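Local coordinates for uncharacterized protein (Parabacteroides merdae, PDB 4R7F) that is of unknown function but carries three immunoglobulin-like beta-sandwich domains and is probably related to plug proteins of the type 9 secretion system, at residues A[188-193]-A[345-350]; A[223-228]-A[361-366]; A[307-312]-A[333-338]. One frame throughout, in Å; residues are numbered along the deposited sequence. Where two conformers were deposited one is given.

Contact 1: A[188-193]-A[345-350]; sequences DNRRDN and NYQYLF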
loop_
_atom_site.group_PDB
_atom_site.type_symbol
_atom_site.label_atom_id
_atom_site.label_comp_id
_atom_site.label_asym_id
_atom_site.label_seq_id
_atom_site.Cartn_x
_atom_site.Cartn_y
_atom_site.Cartn_z
ATOM N N ASP A 188 7.250 -2.081 12.114
ATOM C CA ASP A 188 8.055 -0.972 11.569
ATOM C C ASP A 188 9.569 -1.258 11.621
ATOM O O ASP A 188 10.367 -0.404 12.008
ATOM C CB ASP A 188 7.706 0.371 12.248
ATOM C CG ASP A 188 6.221 0.721 12.133
ATOM O OD1 ASP A 188 5.611 0.339 11.127
ATOM O OD2 ASP A 188 5.648 1.345 13.059
ATOM N N ASN A 189 9.941 -2.482 11.241
ATOM C CA ASN A 189 11.337 -2.890 11.184
ATOM C C ASN A 189 12.140 -2.736 12.488
ATOM O O ASN A 189 13.349 -2.516 12.450
ATOM C CB ASN A 189 12.000 -2.183 9.988
ATOM C CG ASN A 189 11.653 -2.882 8.671
ATOM O OD1 ASN A 189 12.078 -4.008 8.423
ATOM N ND2 ASN A 189 10.841 -2.242 7.864
ATOM N N ARG A 190 11.446 -2.849 13.623
ATOM C CA ARG A 190 12.046 -2.677 14.943
ATOM C C ARG A 190 12.260 -4.053 15.518
ATOM O O ARG A 190 11.336 -4.894 15.518
ATOM C CB ARG A 190 11.122 -1.914 15.875
ATOM C CG ARG A 190 11.076 -0.420 15.606
ATOM C CD ARG A 190 9.927 0.280 16.344
ATOM N NE ARG A 190 9.962 -0.012 17.773
ATOM C CZ ARG A 190 8.978 0.286 18.610
ATOM N NH1 ARG A 190 7.872 0.858 18.170
ATOM N NH2 ARG A 190 9.101 0.011 19.894
ATOM N N ARG A 191 13.459 -4.283 16.028
ATOM C CA ARG A 191 13.728 -5.501 16.772
ATOM C C ARG A 191 13.377 -5.398 18.208
ATOM O O ARG A 191 13.107 -6.391 18.827
ATOM C CB ARG A 191 15.179 -5.895 16.661
ATOM C CG ARG A 191 15.518 -6.346 15.247
ATOM C CD ARG A 191 16.676 -7.313 15.293
ATOM N NE ARG A 191 17.212 -7.601 13.974
ATOM C CZ ARG A 191 18.281 -8.373 13.765
ATOM N NH1 ARG A 191 18.945 -8.903 14.797
ATOM N NH2 ARG A 191 18.699 -8.595 12.521
ATOM N N ASP A 192 13.376 -4.196 18.760
ATOM C CA ASP A 192 13.214 -4.050 20.203
ATOM C C ASP A 192 11.892 -4.595 20.739
ATOM O O ASP A 192 11.854 -5.119 21.857
ATOM C CB ASP A 192 13.395 -2.589 20.598
ATOM C CG ASP A 192 12.272 -1.694 20.075
ATOM O OD1 ASP A 192 12.292 -1.355 18.883
ATOM O OD2 ASP A 192 11.389 -1.307 20.869
ATOM N N ASN A 193 10.801 -4.453 19.979
ATOM C CA ASN A 193 9.498 -4.973 20.435
ATOM C C ASN A 193 8.952 -6.084 19.530
ATOM O O ASN A 193 7.728 -6.266 19.407
ATOM C CB ASN A 193 8.489 -3.850 20.578
ATOM C CG ASN A 193 8.059 -3.281 19.236
ATOM O OD1 ASN A 193 8.762 -3.417 18.245
ATOM N ND2 ASN A 193 6.883 -2.665 19.197
ATOM N N ASN A 345 12.111 10.368 8.676
ATOM C CA ASN A 345 11.133 10.010 9.704
ATOM C C ASN A 345 11.871 9.778 11.040
ATOM O O ASN A 345 12.980 9.240 11.072
ATOM C CB ASN A 345 10.418 8.686 9.392
ATOM C CG ASN A 345 9.400 8.753 8.248
ATOM O OD1 ASN A 345 8.548 7.883 8.162
ATOM N ND2 ASN A 345 9.494 9.724 7.367
ATOM N N TYR A 346 11.213 10.080 12.146
ATOM C CA TYR A 346 11.778 9.825 13.448
ATOM C C TYR A 346 10.703 9.841 14.515
ATOM O O TYR A 346 9.625 10.361 14.299
ATOM C CB TYR A 346 12.896 10.844 13.788
ATOM C CG TYR A 346 12.434 12.269 14.067
ATOM C CD1 TYR A 346 12.147 13.165 13.043
ATOM C CD2 TYR A 346 12.315 12.729 15.369
ATOM C CE1 TYR A 346 11.750 14.484 13.336
ATOM C CE2 TYR A 346 11.914 14.024 15.657
ATOM C CZ TYR A 346 11.618 14.898 14.653
ATOM O OH TYR A 346 11.237 16.188 15.002
ATOM N N GLN A 347 11.018 9.265 15.671
ATOM C CA GLN A 347 10.150 9.334 16.821
ATOM C C GLN A 347 10.963 9.082 18.067
ATOM O O GLN A 347 12.173 8.771 18.027
ATOM C CB GLN A 347 9.042 8.304 16.712
ATOM C CG GLN A 347 9.545 6.903 16.873
ATOM C CD GLN A 347 8.466 5.837 16.740
ATOM O OE1 GLN A 347 7.266 6.116 16.689
ATOM N NE2 GLN A 347 8.904 4.589 16.688
ATOM N N TYR A 348 10.269 9.185 19.180
ATOM C CA TYR A 348 10.861 9.125 20.475
ATOM C C TYR A 348 10.237 7.972 21.249
ATOM O O TYR A 348 9.040 7.963 21.502
ATOM C CB TYR A 348 10.588 10.438 21.205
ATOM C CG TYR A 348 11.243 11.672 20.604
ATOM C CD1 TYR A 348 12.629 11.902 20.692
ATOM C CD2 TYR A 348 10.470 12.646 20.009
ATOM C CE1 TYR A 348 13.190 13.056 20.169
ATOM C CE2 TYR A 348 11.028 13.782 19.481
ATOM C CZ TYR A 348 12.372 13.990 19.546
ATOM O OH TYR A 348 12.853 15.170 19.014
ATOM N N LEU A 349 11.060 7.012 21.634
ATOM C CA LEU A 349 10.588 5.868 22.373
ATOM C C LEU A 349 11.098 5.953 23.797
ATOM O O LEU A 349 12.206 6.371 24.028
ATOM C CB LEU A 349 11.105 4.580 21.745
ATOM C CG LEU A 349 10.621 4.191 20.356
ATOM C CD1 LEU A 349 11.244 2.840 19.995
ATOM C CD2 LEU A 349 9.107 4.094 20.318
ATOM N N PHE A 350 10.265 5.528 24.724
ATOM C CA PHE A 350 10.593 5.375 26.119
ATOM C C PHE A 350 10.915 3.898 26.421
ATOM O O PHE A 350 10.137 3.013 26.074
ATOM C CB PHE A 350 9.358 5.803 26.932
ATOM C CG PHE A 350 9.519 5.681 28.397
ATOM C CD1 PHE A 350 10.368 6.533 29.086
ATOM C CD2 PHE A 350 8.820 4.716 29.101
ATOM C CE1 PHE A 350 10.528 6.418 30.462
ATOM C CE2 PHE A 350 8.970 4.600 30.473
ATOM C CZ PHE A 350 9.815 5.464 31.155
HETATM O O HOH W 1 7.141 2.252 15.725
#

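Contact 2: A[223-228]-A[361-366]; sequences EYRRME and GPIEGN. With MG (magnesium ion), chain G.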
loop_
_atom_site.group_PDB
_atom_site.type_symbol
_atom_site.label_atom_id
_atom_site.label_comp_id
_atom_site.label_asym_id
_atom_site.label_seq_id
_atom_site.Cartn_x
_atom_site.Cartn_y
_atom_site.Cartn_z
ATOM N N GLU A 223 1.965 8.107 13.661
ATOM C CA GLU A 223 2.765 8.371 12.462
ATOM C C GLU A 223 4.028 9.043 12.930
ATOM O O GLU A 223 4.024 9.835 13.886
ATOM C CB GLU A 223 2.039 9.233 11.410
ATOM C CG GLU A 223 0.620 8.744 11.021
ATOM C CD GLU A 223 0.536 7.319 10.451
ATOM O OE1 GLU A 223 1.568 6.671 10.121
ATOM O OE2 GLU A 223 -0.611 6.833 10.350
ATOM N N TYR A 224 5.113 8.680 12.274
ATOM C CA TYR A 224 6.410 9.177 12.642
ATOM C C TYR A 224 6.415 10.658 12.333
ATOM O O TYR A 224 5.681 11.168 11.445
ATOM C CB TYR A 224 7.539 8.465 11.867
ATOM C CG TYR A 224 7.852 7.063 12.331
ATOM C CD1 TYR A 224 6.958 6.050 12.174
ATOM C CD2 TYR A 224 9.084 6.754 12.925
ATOM C CE1 TYR A 224 7.242 4.757 12.611
ATOM C CE2 TYR A 224 9.375 5.489 13.370
ATOM C CZ TYR A 224 8.454 4.474 13.197
ATOM O OH TYR A 224 8.716 3.189 13.629
ATOM N N ARG A 225 7.245 11.345 13.109
ATOM C CA ARG A 225 7.555 12.731 12.898
ATOM C C ARG A 225 8.434 12.857 11.676
ATOM O O ARG A 225 9.241 11.948 11.375
ATOM C CB ARG A 225 8.311 13.300 14.104
ATOM C CG ARG A 225 7.511 13.340 15.392
ATOM C CD ARG A 225 8.432 13.491 16.590
ATOM N NE ARG A 225 7.784 13.209 17.850
ATOM C CZ ARG A 225 7.084 14.088 18.559
ATOM N NH1 ARG A 225 6.902 15.333 18.140
ATOM N NH2 ARG A 225 6.559 13.706 19.703
ATOM N N ARG A 226 8.291 13.988 10.978
ATOM C CA ARG A 226 9.050 14.210 9.730
ATOM C C ARG A 226 9.732 15.544 9.756
ATOM O O ARG A 226 9.280 16.497 10.411
ATOM C CB ARG A 226 8.168 14.088 8.483
ATOM C CG ARG A 226 7.525 12.712 8.299
ATOM C CD ARG A 226 6.213 12.763 7.527
ATOM N NE ARG A 226 6.346 13.368 6.185
ATOM C CZ ARG A 226 5.535 14.296 5.662
ATOM N NH1 ARG A 226 4.487 14.774 6.334
ATOM N NH2 ARG A 226 5.768 14.752 4.441
HETATM N N MSE A 227 10.826 15.586 9.005
HETATM C CA MSE A 227 11.765 16.696 8.993
HETATM C C MSE A 227 12.505 16.564 7.686
HETATM O O MSE A 227 12.712 15.447 7.215
HETATM C CB MSE A 227 12.558 16.340 10.255
HETATM C CG MSE A 227 13.873 16.978 10.474
HETATM SE SE MSE A 227 15.281 16.136 9.466
HETATM C CE MSE A 227 16.308 15.012 10.687
ATOM N N GLU A 228 12.895 17.679 7.073
ATOM C CA GLU A 228 13.641 17.658 5.801
ATOM C C GLU A 228 14.581 18.826 5.757
ATOM O O GLU A 228 14.204 19.932 6.140
ATOM C CB GLU A 228 12.739 17.852 4.588
ATOM C CG GLU A 228 11.717 16.781 4.295
ATOM C CD GLU A 228 11.024 17.022 2.959
ATOM O OE1 GLU A 228 11.614 17.742 2.120
ATOM O OE2 GLU A 228 9.897 16.501 2.755
ATOM N N GLY A 361 3.945 4.762 23.556
ATOM C CA GLY A 361 2.844 5.334 24.309
ATOM C C GLY A 361 3.114 6.658 25.003
ATOM O O GLY A 361 2.316 7.581 24.917
ATOM N N PRO A 362 4.216 6.737 25.745
ATOM C CA PRO A 362 4.409 7.923 26.605
ATOM C C PRO A 362 4.634 9.241 25.845
ATOM O O PRO A 362 4.080 10.253 26.214
ATOM C CB PRO A 362 5.624 7.540 27.453
ATOM C CG PRO A 362 5.641 6.051 27.468
ATOM C CD PRO A 362 5.157 5.649 26.085
ATOM N N ILE A 363 5.385 9.227 24.755
ATOM C CA ILE A 363 5.652 10.466 24.008
ATOM C C ILE A 363 4.903 10.605 22.666
ATOM O O ILE A 363 4.507 11.715 22.269
ATOM C CB ILE A 363 7.167 10.543 23.768
ATOM C CG1 ILE A 363 7.858 10.584 25.136
ATOM C CG2 ILE A 363 7.530 11.740 22.893
ATOM C CD1 ILE A 363 9.274 10.091 25.123
ATOM N N GLU A 364 4.745 9.492 21.955
ATOM C CA GLU A 364 4.160 9.529 20.635
ATOM C C GLU A 364 2.673 9.244 20.680
ATOM O O GLU A 364 1.934 9.696 19.823
ATOM C CB GLU A 364 4.878 8.561 19.691
ATOM C CG GLU A 364 6.355 8.866 19.527
ATOM C CD GLU A 364 6.668 10.273 19.043
ATOM O OE1 GLU A 364 5.747 11.096 18.770
ATOM O OE2 GLU A 364 7.882 10.585 18.931
ATOM N N GLY A 365 2.248 8.528 21.713
ATOM C CA GLY A 365 0.868 8.094 21.867
ATOM C C GLY A 365 0.592 6.814 21.085
ATOM O O GLY A 365 1.403 6.391 20.247
ATOM N N ASN A 366 -0.561 6.205 21.366
ATOM C CA ASN A 366 -0.965 4.964 20.733
ATOM C C ASN A 366 -2.389 5.163 20.198
ATOM O O ASN A 366 -3.341 5.280 20.950
ATOM C CB ASN A 366 -0.904 3.795 21.731
ATOM C CG ASN A 366 0.506 3.297 21.987
ATOM O OD1 ASN A 366 1.375 3.338 21.101
ATOM N ND2 ASN A 366 0.761 2.840 23.219
HETATM MG MG MG G . 3.212 5.010 9.788
HETATM O O HOH W 2 3.605 4.739 12.128
#

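Contact 3: A[307-312]-A[333-338]; sequences VYLNGE and YEKAVL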
loop_
_atom_site.group_PDB
_atom_site.type_symbol
_atom_site.label_atom_id
_atom_site.label_comp_id
_atom_site.label_asym_id
_atom_site.label_seq_id
_atom_site.Cartn_x
_atom_site.Cartn_y
_atom_site.Cartn_z
ATOM N N VAL A 307 14.688 7.917 27.239
ATOM C CA VAL A 307 14.111 8.263 25.952
ATOM C C VAL A 307 15.167 8.083 24.893
ATOM O O VAL A 307 16.349 8.474 25.097
ATOM C CB VAL A 307 13.564 9.699 25.924
ATOM C CG1 VAL A 307 12.993 10.065 24.556
ATOM C CG2 VAL A 307 12.478 9.827 26.971
ATOM N N TYR A 308 14.750 7.453 23.790
ATOM C CA TYR A 308 15.594 7.157 22.648
ATOM C C TYR A 308 14.999 7.702 21.345
ATOM O O TYR A 308 13.808 7.560 21.058
ATOM C CB TYR A 308 15.756 5.663 22.486
ATOM C CG TYR A 308 16.516 4.985 23.578
ATOM C CD1 TYR A 308 15.892 4.652 24.787
ATOM C CD2 TYR A 308 17.863 4.670 23.424
ATOM C CE1 TYR A 308 16.578 4.021 25.788
ATOM C CE2 TYR A 308 18.547 4.022 24.429
ATOM C CZ TYR A 308 17.905 3.729 25.606
ATOM O OH TYR A 308 18.618 3.148 26.596
ATOM N N LEU A 309 15.863 8.295 20.543
ATOM C CA LEU A 309 15.496 8.747 19.211
ATOM C C LEU A 309 15.505 7.513 18.326
ATOM O O LEU A 309 16.375 6.665 18.410
ATOM C CB LEU A 309 16.500 9.800 18.775
ATOM C CG LEU A 309 16.328 10.644 17.527
ATOM C CD1 LEU A 309 14.909 11.140 17.318
ATOM C CD2 LEU A 309 17.311 11.806 17.670
ATOM N N ASN A 310 14.456 7.343 17.561
ATOM C CA ASN A 310 14.226 6.081 16.918
ATOM C C ASN A 310 13.881 6.283 15.442
ATOM O O ASN A 310 13.183 7.236 15.069
ATOM C CB ASN A 310 13.089 5.364 17.638
ATOM C CG ASN A 310 12.802 4.011 17.060
ATOM O OD1 ASN A 310 11.740 3.748 16.466
ATOM N ND2 ASN A 310 13.766 3.145 17.190
ATOM N N GLY A 311 14.348 5.353 14.623
ATOM C CA GLY A 311 14.086 5.370 13.173
ATOM C C GLY A 311 15.274 4.755 12.435
ATOM O O GLY A 311 16.263 4.363 13.067
ATOM N N GLU A 312 15.188 4.696 11.104
ATOM C CA GLU A 312 16.235 4.136 10.231
ATOM C C GLU A 312 17.519 4.971 10.439
ATOM O O GLU A 312 18.613 4.482 10.315
ATOM C CB GLU A 312 15.780 4.092 8.731
ATOM C CG GLU A 312 16.509 3.097 7.780
ATOM C CD GLU A 312 16.517 3.478 6.270
ATOM O OE1 GLU A 312 15.675 4.263 5.790
ATOM O OE2 GLU A 312 17.406 2.995 5.537
ATOM N N TYR A 333 14.566 17.238 26.488
ATOM C CA TYR A 333 15.464 16.223 25.937
ATOM C C TYR A 333 16.108 16.850 24.694
ATOM O O TYR A 333 15.421 17.479 23.901
ATOM C CB TYR A 333 14.674 14.963 25.577
ATOM C CG TYR A 333 14.167 14.137 26.763
ATOM C CD1 TYR A 333 14.973 13.175 27.352
ATOM C CD2 TYR A 333 12.894 14.289 27.248
ATOM C CE1 TYR A 333 14.549 12.429 28.422
ATOM C CE2 TYR A 333 12.430 13.527 28.296
ATOM C CZ TYR A 333 13.254 12.587 28.889
ATOM O OH TYR A 333 12.804 11.801 29.953
ATOM N N GLU A 334 17.420 16.711 24.541
ATOM C CA GLU A 334 18.125 17.305 23.430
ATOM C C GLU A 334 19.223 16.409 22.919
ATOM O O GLU A 334 19.896 15.749 23.687
ATOM C CB GLU A 334 18.736 18.656 23.825
ATOM C CG GLU A 334 17.705 19.756 24.089
ATOM C CD GLU A 334 18.312 21.144 24.341
ATOM O OE1 GLU A 334 19.280 21.489 23.637
ATOM O OE2 GLU A 334 17.794 21.907 25.210
ATOM N N LYS A 335 19.402 16.417 21.602
ATOM C CA LYS A 335 20.476 15.701 20.964
ATOM C C LYS A 335 20.910 16.349 19.629
ATOM O O LYS A 335 20.079 16.841 18.834
ATOM C CB LYS A 335 20.074 14.229 20.763
ATOM C CG LYS A 335 21.222 13.320 20.327
ATOM C CD LYS A 335 20.825 11.848 20.361
ATOM C CE LYS A 335 22.023 10.926 20.392
ATOM N NZ LYS A 335 22.488 10.665 21.773
ATOM N N ALA A 336 22.228 16.323 19.411
ATOM C CA ALA A 336 22.876 16.777 18.165
ATOM C C ALA A 336 23.314 15.547 17.437
ATOM O O ALA A 336 23.963 14.699 18.031
ATOM C CB ALA A 336 24.104 17.624 18.471
ATOM N N VAL A 337 22.971 15.443 16.160
ATOM C CA VAL A 337 23.339 14.280 15.361
ATOM C C VAL A 337 23.837 14.749 13.997
ATOM O O VAL A 337 23.170 15.517 13.312
ATOM C CB VAL A 337 22.087 13.400 15.124
ATOM C CG1 VAL A 337 22.465 12.116 14.400
ATOM C CG2 VAL A 337 21.413 13.126 16.445
ATOM N N LEU A 338 24.981 14.251 13.576
ATOM C CA LEU A 338 25.456 14.535 12.239
ATOM C C LEU A 338 24.761 13.595 11.243
ATOM O O LEU A 338 24.939 12.384 11.276
ATOM C CB LEU A 338 26.968 14.357 12.171
ATOM C CG LEU A 338 27.660 14.818 10.883
ATOM C CD1 LEU A 338 27.803 16.334 10.863
ATOM C CD2 LEU A 338 29.031 14.180 10.720
#

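Contact 1: A[188-193]-A[345-350]
Gln347 and Leu349 of strand 342-352 meet Arg190, which stands in the loop after strand 181-187. The strand belongs to one sheet of an immunoglobulin-like beta-sandwich, and the contact packs its outer face against a loop in the part of the chain whose strands 143-149, 160-168, 202-204 and 207-219 form a separate sheet. At Gln347, CG sits between the backbone N and the carbonyl carbon (chi1 70°) and the rest of the chain runs straight out toward the loop. The amide crosses the Arg190 side chain at about a right angle, its plane 86° from the guanidinium. NE2 of Gln347 and NH1 of Arg190 are 4.1 Å apart and not bonded to each other; instead one water accepts from both, at 3.1 Å from Gln347 NE2, and donates to Asp188 OD2. NE2 also donates to Asn310 OD1 on strand 305-310, so it has two acceptors. Two residues on, Leu349, coming from the opposite direction, lays CD1 over one guanidinium face, toward its rim, 3.6 Å from Arg190 NH2. Asn193 ND2 lies over the opposite face, and the group is clamped between the two. Its rotation is fixed further by Asp192, gripped side-on: Arg190 NE reaches Asp192 OD1 at 2.9 Å, and Arg190 NH2 reaches Asp192 OD2 at 2.8 Å, each through a syn lone pair and almost in the guanidinium plane.

Contact 2: A[223-228]-A[361-366]
Arg225 reaches from the start of strand 225-228 to Glu364 in the loop between strands 342-352 and 373-380, and the join is a salt bridge. Beyond CB the chain of Arg225 runs extended from CG to NE; CD already lies 3.8 Å from Glu364 OE2. NE makes the main bond, donating to Glu364 OE2 at 2.8 Å with an N-H...O angle of 175°. The oxygen sits in the guanidinium plane and offers its syn lone pair. Beyond CZ, NH2 comes to 2.9 Å from Glu364 OE1, but that bond is bent and weak, consistent with the carboxylate plane standing 57° from the guanidinium. NH2 also passes Ile363, whose CG2 methyl is 3.9 Å away.

Strand 225-228 pairs antiparallel with strand 342-352 in one sheet of an immunoglobulin-like beta-sandwich, and Glu364 fastens the later loop to these two strands together. Its OE2 takes a second hydrogen bond from the backbone N of Tyr348, while OE1 forms a salt bridge with Arg259. The buried carboxylate is thus surrounded by two arginines and a backbone donor, surroundings that would be expected to keep it ionised. Glu364 is folded at chi2 (-57°), which brings the carboxylate back toward the strand. Just before Arg225 the chain enters a metal site: Glu223 OE1 binds the magnesium ion at 2.4 Å, and Asp269, Asp271, the backbone O of Gln371 and a water are among the other ligands. The other oxygen, Glu223 OE2, is hydrogen-bonded to Tyr264 OH, and Arg259 NH2, beside Glu364, also donates to the backbone O of Glu223.

Contact 3: A[307-312]-A[333-338]
Val307, Tyr333 and Leu309 have the most surface buried here, and the first two form the tightest part. Val307 sets its CG2 methyl over a face of the Tyr333 ring in a CH-pi contact, 3.8 Å from the ring centroid and 28° off the ring normal. The methyl is displaced toward the hydroxyl end of the ring, with CG2 of Val307 only 3.4 Å from CZ of Tyr333. With CG1 anti to the backbone N (chi1 178°), CG2 is the branch left to lie against the ring. Tyr333 is fixed at its far end, where OH is hydrogen-bonded to the backbone N of Leu302, and Tyr326 meets it edge-to-face. Leu309, two residues after Val307 and pointing the same way, touches more loosely: its CD2 is 4.4 Å from CD of Lys335 and 4.5 Å from CG2 of Val337. Lys335 thus lends its aliphatic chain to the packing, while its NZ is hydrogen-bonded to the backbone O of Lys323. No hydrogen bond links the two segments; their strand axes lie 9.2 Å apart at an angle of 43°, the spacing of facing sheets in an immunoglobulin-like beta-sandwich. Strand 305-310 pairs with strand 342-352 in one sheet, strand 332-340 lies between 290-298 and 325-327 in the other, and Phe295 and Leu297 of strand 290-298 line the same interior.

From the N terminus, loop 188-193 comes first and waits until strand 342-352 for its partner, so contact 1 closes a loop of about 150 residues. Within that loop strand 225-228 begins contact 2, which ends only at 361-366, beyond the close of contact 1; the two cross. Contact 3, between 307-312 and 333-338, closes a short loop lying inside both. Strand 342-352 is central: it pairs with strands 225-228 and 305-310 on its two sides. Contact 3 joins that sheet to the facing one, contact 1 ties it to the preceding part of the chain, and contact 2 fastens the later loop, whose Ile363 packs on Val307.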